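Local coordinates for putative sulfatase yidJ (Bacteroides fragilis, PDB 2QZU), which probably hydrolyses sulfate esters as a calcium-dependent arylsulfatase of the alkaline phosphatase clan, at residues A[352-357]-A[385-390]; A[64-69]-A[336-341]; A[95-100]-A[132-137]. All coordinates share one frame; numbering follows the deposited sequence.

Contact 1: residues A[352-357]-A[385-390]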
loop_
_atom_site.group_PDB
_atom_site.type_symbol
_atom_site.label_atom_id
_atom_site.label_comp_id
_atom_site.label_asym_id
_atom_site.label_seq_id
_atom_site.Cartn_x
_atom_site.Cartn_y
_atom_site.Cartn_z
ATOM N N ASP A 352 29.613 22.311 9.977
ATOM C CA ASP A 352 30.724 21.610 10.605
ATOM C C ASP A 352 30.938 20.305 9.844
ATOM O O ASP A 352 30.005 19.525 9.671
ATOM C CB ASP A 352 30.397 21.316 12.069
ATOM C CG ASP A 352 31.628 20.996 12.885
ATOM O OD1 ASP A 352 32.422 20.132 12.457
ATOM O OD2 ASP A 352 31.800 21.607 13.960
ATOM N N PRO A 353 32.170 20.058 9.372
ATOM C CA PRO A 353 32.475 18.834 8.624
ATOM C C PRO A 353 32.733 17.586 9.474
ATOM O O PRO A 353 33.025 16.523 8.933
ATOM C CB PRO A 353 33.704 19.232 7.818
ATOM C CG PRO A 353 34.435 20.108 8.783
ATOM C CD PRO A 353 33.321 20.981 9.350
ATOM N N LEU A 354 32.627 17.714 10.793
ATOM C CA LEU A 354 32.864 16.580 11.693
ATOM C C LEU A 354 32.047 15.351 11.284
ATOM O O LEU A 354 30.827 15.427 11.176
ATOM C CB LEU A 354 32.491 16.964 13.126
ATOM C CG LEU A 354 32.749 15.872 14.169
ATOM C CD1 LEU A 354 34.252 15.700 14.365
ATOM C CD2 LEU A 354 32.078 16.248 15.484
HETATM N N MSE A 355 32.713 14.216 11.083
HETATM C CA MSE A 355 31.998 13.005 10.679
HETATM C C MSE A 355 31.415 12.264 11.879
HETATM O O MSE A 355 31.744 11.103 12.133
HETATM C CB MSE A 355 32.921 12.064 9.898
HETATM C CG MSE A 355 32.153 11.065 9.045
HETATM SE SE MSE A 355 33.214 9.573 8.455
HETATM C CE MSE A 355 34.566 10.556 7.464
ATOM N N ILE A 356 30.544 12.946 12.614
ATOM C CA ILE A 356 29.906 12.357 13.779
ATOM C C ILE A 356 28.912 11.293 13.317
ATOM O O ILE A 356 28.295 11.423 12.258
ATOM C CB ILE A 356 29.182 13.449 14.616
ATOM C CG1 ILE A 356 28.481 12.820 15.821
ATOM C CG2 ILE A 356 28.180 14.202 13.751
ATOM C CD1 ILE A 356 27.985 13.844 16.827
ATOM N N ALA A 357 28.775 10.229 14.101
ATOM C CA ALA A 357 27.852 9.160 13.748
ATOM C C ALA A 357 26.694 9.097 14.726
ATOM O O ALA A 357 26.809 9.509 15.882
ATOM C CB ALA A 357 28.579 7.817 13.727
ATOM N N SER A 385 32.390 15.184 22.243
ATOM C CA SER A 385 31.878 16.350 22.954
ATOM C C SER A 385 32.690 17.629 22.746
ATOM O O SER A 385 32.121 18.705 22.533
ATOM C CB SER A 385 31.766 16.040 24.451
ATOM O OG SER A 385 33.005 15.601 24.976
ATOM N N ASN A 386 34.014 17.522 22.808
ATOM C CA ASN A 386 34.859 18.697 22.629
ATOM C C ASN A 386 34.726 19.256 21.218
ATOM O O ASN A 386 34.598 20.470 21.026
ATOM C CB ASN A 386 36.322 18.354 22.916
ATOM C CG ASN A 386 37.224 19.566 22.825
ATOM O OD1 ASN A 386 37.994 19.717 21.876
ATOM N ND2 ASN A 386 37.116 20.454 23.808
ATOM N N GLU A 387 34.761 18.361 20.234
ATOM C CA GLU A 387 34.627 18.740 18.834
ATOM C C GLU A 387 33.286 19.438 18.595
ATOM O O GLU A 387 33.221 20.464 17.921
ATOM C CB GLU A 387 34.718 17.500 17.938
ATOM C CG GLU A 387 36.096 16.844 17.826
ATOM C CD GLU A 387 36.567 16.174 19.107
ATOM O OE1 GLU A 387 35.723 15.727 19.912
ATOM O OE2 GLU A 387 37.799 16.074 19.299
ATOM N N VAL A 388 32.214 18.878 19.147
ATOM C CA VAL A 388 30.892 19.461 18.976
ATOM C C VAL A 388 30.788 20.842 19.628
ATOM O O VAL A 388 30.296 21.788 19.019
ATOM C CB VAL A 388 29.796 18.537 19.565
ATOM C CG1 VAL A 388 28.449 19.237 19.537
ATOM C CG2 VAL A 388 29.728 17.242 18.762
ATOM N N LEU A 389 31.272 20.952 20.861
ATOM C CA LEU A 389 31.211 22.214 21.593
ATOM C C LEU A 389 32.063 23.339 21.011
ATOM O O LEU A 389 31.593 24.468 20.859
ATOM C CB LEU A 389 31.623 21.990 23.051
ATOM C CG LEU A 389 30.700 21.161 23.948
ATOM C CD1 LEU A 389 31.414 20.870 25.263
ATOM C CD2 LEU A 389 29.399 21.913 24.198
ATOM N N THR A 390 33.310 23.030 20.678
ATOM C CA THR A 390 34.233 24.037 20.162
ATOM C C THR A 390 34.271 24.179 18.649
ATOM O O THR A 390 34.579 25.252 18.129
ATOM C CB THR A 390 35.671 23.754 20.633
ATOM O OG1 THR A 390 36.113 22.505 20.085
ATOM C CG2 THR A 390 35.734 23.686 22.153
HETATM O O HOH W 1 33.942 19.873 15.203
#

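Contact 2: residues A[64-69]-A[336-341]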
loop_
_atom_site.group_PDB
_atom_site.type_symbol
_atom_site.label_atom_id
_atom_site.label_comp_id
_atom_site.label_asym_id
_atom_site.label_seq_id
_atom_site.Cartn_x
_atom_site.Cartn_y
_atom_site.Cartn_z
ATOM N N ILE A 64 24.288 24.151 15.253
ATOM C CA ILE A 64 25.257 23.574 14.326
ATOM C C ILE A 64 24.601 22.568 13.389
ATOM O O ILE A 64 23.737 21.791 13.796
ATOM C CB ILE A 64 26.368 22.824 15.080
ATOM C CG1 ILE A 64 26.916 23.688 16.215
ATOM C CG2 ILE A 64 27.484 22.447 14.110
ATOM C CD1 ILE A 64 27.647 22.885 17.274
ATOM N N ASN A 65 25.037 22.579 12.136
ATOM C CA ASN A 65 24.520 21.661 11.136
ATOM C C ASN A 65 25.693 20.778 10.713
ATOM O O ASN A 65 26.617 21.244 10.044
ATOM C CB ASN A 65 23.979 22.447 9.934
ATOM C CG ASN A 65 23.226 21.572 8.946
ATOM O OD1 ASN A 65 22.830 22.028 7.875
ATOM N ND2 ASN A 65 23.021 20.310 9.304
ATOM N N PHE A 66 25.669 19.513 11.125
ATOM C CA PHE A 66 26.732 18.576 10.777
ATOM C C PHE A 66 26.419 17.948 9.426
ATOM O O PHE A 66 25.698 16.953 9.339
ATOM C CB PHE A 66 26.861 17.507 11.867
ATOM C CG PHE A 66 27.440 18.027 13.154
ATOM C CD1 PHE A 66 28.794 18.350 13.240
ATOM C CD2 PHE A 66 26.636 18.201 14.279
ATOM C CE1 PHE A 66 29.342 18.842 14.432
ATOM C CE2 PHE A 66 27.173 18.693 15.475
ATOM C CZ PHE A 66 28.527 19.011 15.551
ATOM N N THR A 67 26.976 18.541 8.373
ATOM C CA THR A 67 26.732 18.099 7.004
ATOM C C THR A 67 27.407 16.815 6.517
ATOM O O THR A 67 27.192 16.413 5.373
ATOM C CB THR A 67 27.060 19.230 6.010
ATOM O OG1 THR A 67 28.396 19.685 6.233
ATOM C CG2 THR A 67 26.090 20.395 6.191
ATOM N N ASN A 68 28.218 16.182 7.363
ATOM C CA ASN A 68 28.871 14.920 6.992
ATOM C C ASN A 68 28.495 13.789 7.952
ATOM O O ASN A 68 29.156 12.752 7.978
ATOM C CB ASN A 68 30.403 15.049 6.991
ATOM C CG ASN A 68 30.924 15.947 5.886
ATOM O OD1 ASN A 68 30.419 15.935 4.766
ATOM N ND2 ASN A 68 31.961 16.716 6.195
ATOM N N ALA A 69 27.440 13.983 8.740
ATOM C CA ALA A 69 27.012 12.962 9.708
ATOM C C ALA A 69 26.525 11.677 9.045
ATOM O O ALA A 69 25.871 11.721 8.007
ATOM C CB ALA A 69 25.914 13.522 10.603
ATOM N N ILE A 336 22.954 11.013 7.221
ATOM C CA ILE A 336 21.793 11.398 8.007
ATOM C C ILE A 336 21.893 12.844 8.469
ATOM O O ILE A 336 22.986 13.421 8.533
ATOM C CB ILE A 336 21.647 10.525 9.284
ATOM C CG1 ILE A 336 22.922 10.622 10.131
ATOM C CG2 ILE A 336 21.368 9.086 8.905
ATOM C CD1 ILE A 336 22.805 9.987 11.518
ATOM N N PRO A 337 20.741 13.466 8.757
ATOM C CA PRO A 337 20.771 14.850 9.223
ATOM C C PRO A 337 21.304 14.806 10.648
ATOM O O PRO A 337 21.193 13.782 11.331
ATOM C CB PRO A 337 19.307 15.265 9.167
ATOM C CG PRO A 337 18.586 13.990 9.461
ATOM C CD PRO A 337 19.355 12.993 8.612
HETATM N N MSE A 338 21.886 15.908 11.091
HETATM C CA MSE A 338 22.436 15.991 12.433
HETATM C C MSE A 338 22.558 17.468 12.761
HETATM O O MSE A 338 23.568 18.104 12.459
HETATM C CB MSE A 338 23.813 15.316 12.472
HETATM C CG MSE A 338 24.517 15.336 13.812
HETATM SE SE MSE A 338 23.741 14.139 15.112
HETATM C CE MSE A 338 24.310 12.429 14.360
ATOM N N ILE A 339 21.497 18.006 13.352
ATOM C CA ILE A 339 21.432 19.407 13.742
ATOM C C ILE A 339 21.365 19.455 15.262
ATOM O O ILE A 339 20.572 18.742 15.878
ATOM C CB ILE A 339 20.172 20.087 13.164
ATOM C CG1 ILE A 339 20.196 20.022 11.637
ATOM C CG2 ILE A 339 20.101 21.540 13.625
ATOM C CD1 ILE A 339 18.931 20.530 10.988
ATOM N N LEU A 340 22.196 20.294 15.868
ATOM C CA LEU A 340 22.220 20.401 17.317
ATOM C C LEU A 340 22.280 21.859 17.761
ATOM O O LEU A 340 22.996 22.674 17.174
ATOM C CB LEU A 340 23.426 19.628 17.864
ATOM C CG LEU A 340 23.565 19.374 19.369
ATOM C CD1 LEU A 340 24.518 18.211 19.585
ATOM C CD2 LEU A 340 24.067 20.623 20.079
ATOM N N SER A 341 21.506 22.186 18.789
ATOM C CA SER A 341 21.498 23.537 19.320
ATOM C C SER A 341 21.561 23.489 20.838
ATOM O O SER A 341 21.066 22.557 21.468
ATOM C CB SER A 341 20.237 24.293 18.881
ATOM O OG SER A 341 19.073 23.754 19.481
HETATM O O HOH W 2 22.965 17.658 9.129
#

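Contact 3: residues A[95-100]-A[132-137]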
loop_
_atom_site.group_PDB
_atom_site.type_symbol
_atom_site.label_atom_id
_atom_site.label_comp_id
_atom_site.label_asym_id
_atom_site.label_seq_id
_atom_site.Cartn_x
_atom_site.Cartn_y
_atom_site.Cartn_z
ATOM N N THR A 95 21.750 -7.063 15.752
ATOM C CA THR A 95 22.406 -7.284 14.468
ATOM C C THR A 95 21.521 -7.184 13.232
ATOM O O THR A 95 22.021 -7.207 12.105
ATOM C CB THR A 95 23.074 -8.655 14.471
ATOM O OG1 THR A 95 22.094 -9.649 14.790
ATOM C CG2 THR A 95 24.185 -8.703 15.512
ATOM N N GLY A 96 20.215 -7.086 13.446
ATOM C CA GLY A 96 19.276 -6.967 12.346
ATOM C C GLY A 96 18.024 -6.315 12.898
ATOM O O GLY A 96 18.006 -5.931 14.066
ATOM N N ASN A 97 16.989 -6.168 12.077
ATOM C CA ASN A 97 15.741 -5.572 12.551
ATOM C C ASN A 97 15.079 -6.516 13.536
ATOM O O ASN A 97 15.216 -7.737 13.430
ATOM C CB ASN A 97 14.758 -5.342 11.397
ATOM C CG ASN A 97 15.023 -4.056 10.641
ATOM O OD1 ASN A 97 14.917 -4.017 9.415
ATOM N ND2 ASN A 97 15.359 -2.999 11.366
ATOM N N CYS A 98 14.357 -5.949 14.493
ATOM C CA CYS A 98 13.640 -6.767 15.448
ATOM C C CYS A 98 12.361 -7.198 14.748
ATOM O O CYS A 98 11.630 -6.371 14.200
ATOM C CB CYS A 98 13.303 -5.971 16.712
ATOM S SG CYS A 98 14.755 -5.469 17.666
ATOM N N ASN A 99 12.131 -8.505 14.729
ATOM C CA ASN A 99 10.943 -9.102 14.137
ATOM C C ASN A 99 10.988 -10.574 14.528
ATOM O O ASN A 99 11.975 -11.031 15.111
ATOM C CB ASN A 99 10.915 -8.933 12.603
ATOM C CG ASN A 99 12.133 -9.532 11.912
ATOM O OD1 ASN A 99 12.530 -10.658 12.191
ATOM N ND2 ASN A 99 12.722 -8.775 10.988
ATOM N N SER A 100 9.934 -11.317 14.218
ATOM C CA SER A 100 9.893 -12.726 14.593
ATOM C C SER A 100 10.940 -13.609 13.918
ATOM O O SER A 100 11.231 -14.701 14.402
ATOM C CB SER A 100 8.490 -13.293 14.352
ATOM O OG SER A 100 8.110 -13.170 13.000
ATOM N N LYS A 132 8.447 5.730 17.891
ATOM C CA LYS A 132 8.970 4.421 17.517
ATOM C C LYS A 132 10.195 4.012 18.331
ATOM O O LYS A 132 11.165 4.763 18.431
ATOM C CB LYS A 132 9.314 4.437 16.025
ATOM C CG LYS A 132 9.900 3.150 15.487
ATOM C CD LYS A 132 10.207 3.292 14.005
ATOM C CE LYS A 132 10.923 2.061 13.478
ATOM N NZ LYS A 132 11.307 2.224 12.050
ATOM N N TRP A 133 10.138 2.810 18.900
ATOM C CA TRP A 133 11.219 2.254 19.723
ATOM C C TRP A 133 11.991 1.204 18.915
ATOM O O TRP A 133 13.216 1.268 18.783
ATOM C CB TRP A 133 10.596 1.619 20.977
ATOM C CG TRP A 133 11.539 0.933 21.923
ATOM C CD1 TRP A 133 11.491 -0.376 22.318
ATOM C CD2 TRP A 133 12.615 1.534 22.655
ATOM N NE1 TRP A 133 12.467 -0.624 23.257
ATOM C CE2 TRP A 133 13.172 0.532 23.482
ATOM C CE3 TRP A 133 13.161 2.825 22.696
ATOM C CZ2 TRP A 133 14.250 0.778 24.343
ATOM C CZ3 TRP A 133 14.238 3.074 23.556
ATOM C CH2 TRP A 133 14.768 2.050 24.366
ATOM N N HIS A 134 11.245 0.239 18.379
ATOM C CA HIS A 134 11.764 -0.852 17.554
ATOM C C HIS A 134 13.012 -1.552 18.099
ATOM O O HIS A 134 13.967 -1.782 17.361
ATOM C CB HIS A 134 12.053 -0.352 16.131
ATOM C CG HIS A 134 12.035 -1.438 15.098
ATOM N ND1 HIS A 134 12.495 -1.248 13.809
ATOM C CD2 HIS A 134 11.605 -2.719 15.155
ATOM C CE1 HIS A 134 12.345 -2.366 13.123
ATOM N NE2 HIS A 134 11.805 -3.276 13.915
ATOM N N LEU A 135 13.003 -1.888 19.387
ATOM C CA LEU A 135 14.144 -2.572 19.982
ATOM C C LEU A 135 13.744 -3.814 20.784
ATOM O O LEU A 135 14.547 -4.353 21.548
ATOM C CB LEU A 135 14.942 -1.599 20.862
ATOM C CG LEU A 135 15.856 -0.648 20.078
ATOM C CD1 LEU A 135 16.356 0.460 20.997
ATOM C CD2 LEU A 135 17.027 -1.437 19.482
ATOM N N ASP A 136 12.507 -4.269 20.599
ATOM C CA ASP A 136 12.012 -5.464 21.290
ATOM C C ASP A 136 11.638 -6.568 20.293
ATOM O O ASP A 136 11.012 -6.303 19.268
ATOM C CB ASP A 136 10.784 -5.127 22.144
ATOM C CG ASP A 136 11.089 -4.118 23.235
ATOM O OD1 ASP A 136 12.039 -4.342 24.015
ATOM O OD2 ASP A 136 10.373 -3.101 23.315
ATOM N N ALA A 137 12.025 -7.802 20.605
ATOM C CA ALA A 137 11.716 -8.949 19.749
ATOM C C ALA A 137 10.271 -9.406 19.971
ATOM O O ALA A 137 9.856 -9.655 21.102
ATOM C CB ALA A 137 12.678 -10.100 20.052
#

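Contact 1: residues A[352-357]-A[385-390]
With CG of Leu354 trans to the backbone N (chi1 -178°), both methyls are carried across to Glu387 of helix 385-390. The two side chains meet at about a right angle. Leu354 straddles the aliphatic root of the glutamate, CD2 standing 3.8 Å from Glu387 CB and CD1 4.0 Å from the same atom; the bend at chi2 (69°) then leads the Glu387 carboxylate away from the leucine. On the next residue, Val388 CG2 lies 4.2 Å from Leu354 CD2 and 4.3 Å from Ile356 CD1, both loose apolar touches.

The polar link is indirect. A water bridges Asp352 OD2 (3.0 Å) and Glu387 O (2.9 Å), with more acceptors around it than it has protons to give. Asp352 OD1 takes the N-H of Leu354 at 2.9 Å, closing an Asx turn that holds the carboxylate against its own loop, while Arg349 forms a salt bridge to OD2 and also bonds Val388 O.

The loop after strand 349-352 packs beside helix 385-390 at the sheet: Leu354 and Ile356 touch Phe66 of strand 64-66, and Val388 touches Leu340 of strand 338-341 and Met368 of helix 361-368.

Contact 2: residues A[64-69]-A[336-341]
Ile64 and Leu340 form a hydrogen-bonded pair (Ile64 N to Leu340 O 2.7 Å, Leu340 N to Ile64 O 3.0 Å) between antiparallel strands 64-66 and 338-341, inner neighbours in the mixed sheet of the sulfatase domain, whose axes come within 4.9 Å with directions 160° apart. Asn65 and Ile339 follow as a non-hydrogen-bonded pair, and Phe66 N continues the ladder to Met338 O. Where the chains part at a type I turn, Phe66 to Ala69, a water donates to Phe66 O and accepts from Met338 N, before Ile336 N closes on Ala69 O at 3.1 Å; that N-H comes from above the carbonyl plane, 40° out of it, and Arg335 binds the same oxygen.

Among the side chains, Met338 (a selenomethionine) lies between Phe66 and Ala69. Its CG, trans to the backbone N (chi1 179°), rests 3.6 Å from Phe66 CD2, and its CB is pressed to 3.3 Å from Ala69 CB, tighter than ordinary van der Waals contact. Bends at chi2 and chi3 then carry the selenium end away. Met338 O sits at the edge of the Phe66 ring, near its plane, whereas Ile64 CG2 covers one face toward the rim, 3.8 Å above it. Asn65 ND2 comes within 3.7 Å of Ile339 CG1, and Ile339 also packs on Leu56, Leu59 and Ala60 of helix 54-61.

The chemistry is that of a buried sheet interior. Apolar contacts of Met338 with Phe66 and Ala69 line one side of the pair, direct bonds between the strands satisfy the paired peptides, and one water takes the place of a direct bond where the chains diverge, so that Phe66 O and Met338 N are also satisfied.

Contact 3: residues A[95-100]-A[132-137]
One direct hydrogen bond joins the two loops: His134 NE2 donates to Cys98 O at 3.1 Å, with an N-H...O angle of 147°. The donor lies in the carbonyl plane on a lone pair of that oxygen, while the oxygen sits at the ring edge, slightly tilted from the imidazole plane. CG of His134, trans to the backbone N (chi1 -156°), swings the ring toward segment 95-100. Its other nitrogen, ND1, is hydrogen-bonded to Ser76 OG. Ser77 OG supplies a second tie between the loops, bonding both Cys98 N and His134 O.

Van der Waals contact is centred on Cys98. Its CB lies 3.4 Å from Asp136 O and 4.0 Å from His134 CD2, while Cys98 SG lies 3.7 Å from Leu135 C. The sulfur is also oblique to the imidazole, 5.5 Å from its centroid. The Asn97 amide approaches the ring obliquely, the planes 22° apart.

With NE2 on Cys98 O and ND1 on Ser76 OG, the ring is gripped at both nitrogens, which fixes its rotation. Ser76 is the residue predicted to mature to the catalytic formylglycine of sulfatases but left here as serine, a setting consistent with a histidine lining the active-site pocket.

Overall arrangement
Contacts 1 and 2 form one continuous region, their centres 9 Å apart: Asp352 N probably bonds Asn65 O at 3.2 Å, Asn68 ND2 probably bonds Pro353 O at 2.9 Å, and Phe66 packs against both Leu354 and Ile356 of 352-357 and its sheet partner. Contact 3 lies on the other side of the chain's centre, its centre about 26 Å from that of contact 2 and 29 Å from that of contact 1, without touching either. In sequence it falls between the two segments of contact 2, and both close before contact 1 begins. Contact 3 holds the histidine bonded to Ser76, the predicted formylglycine position; contacts 1 and 2 lie near the end of the sheet that finishes with strand 349-352.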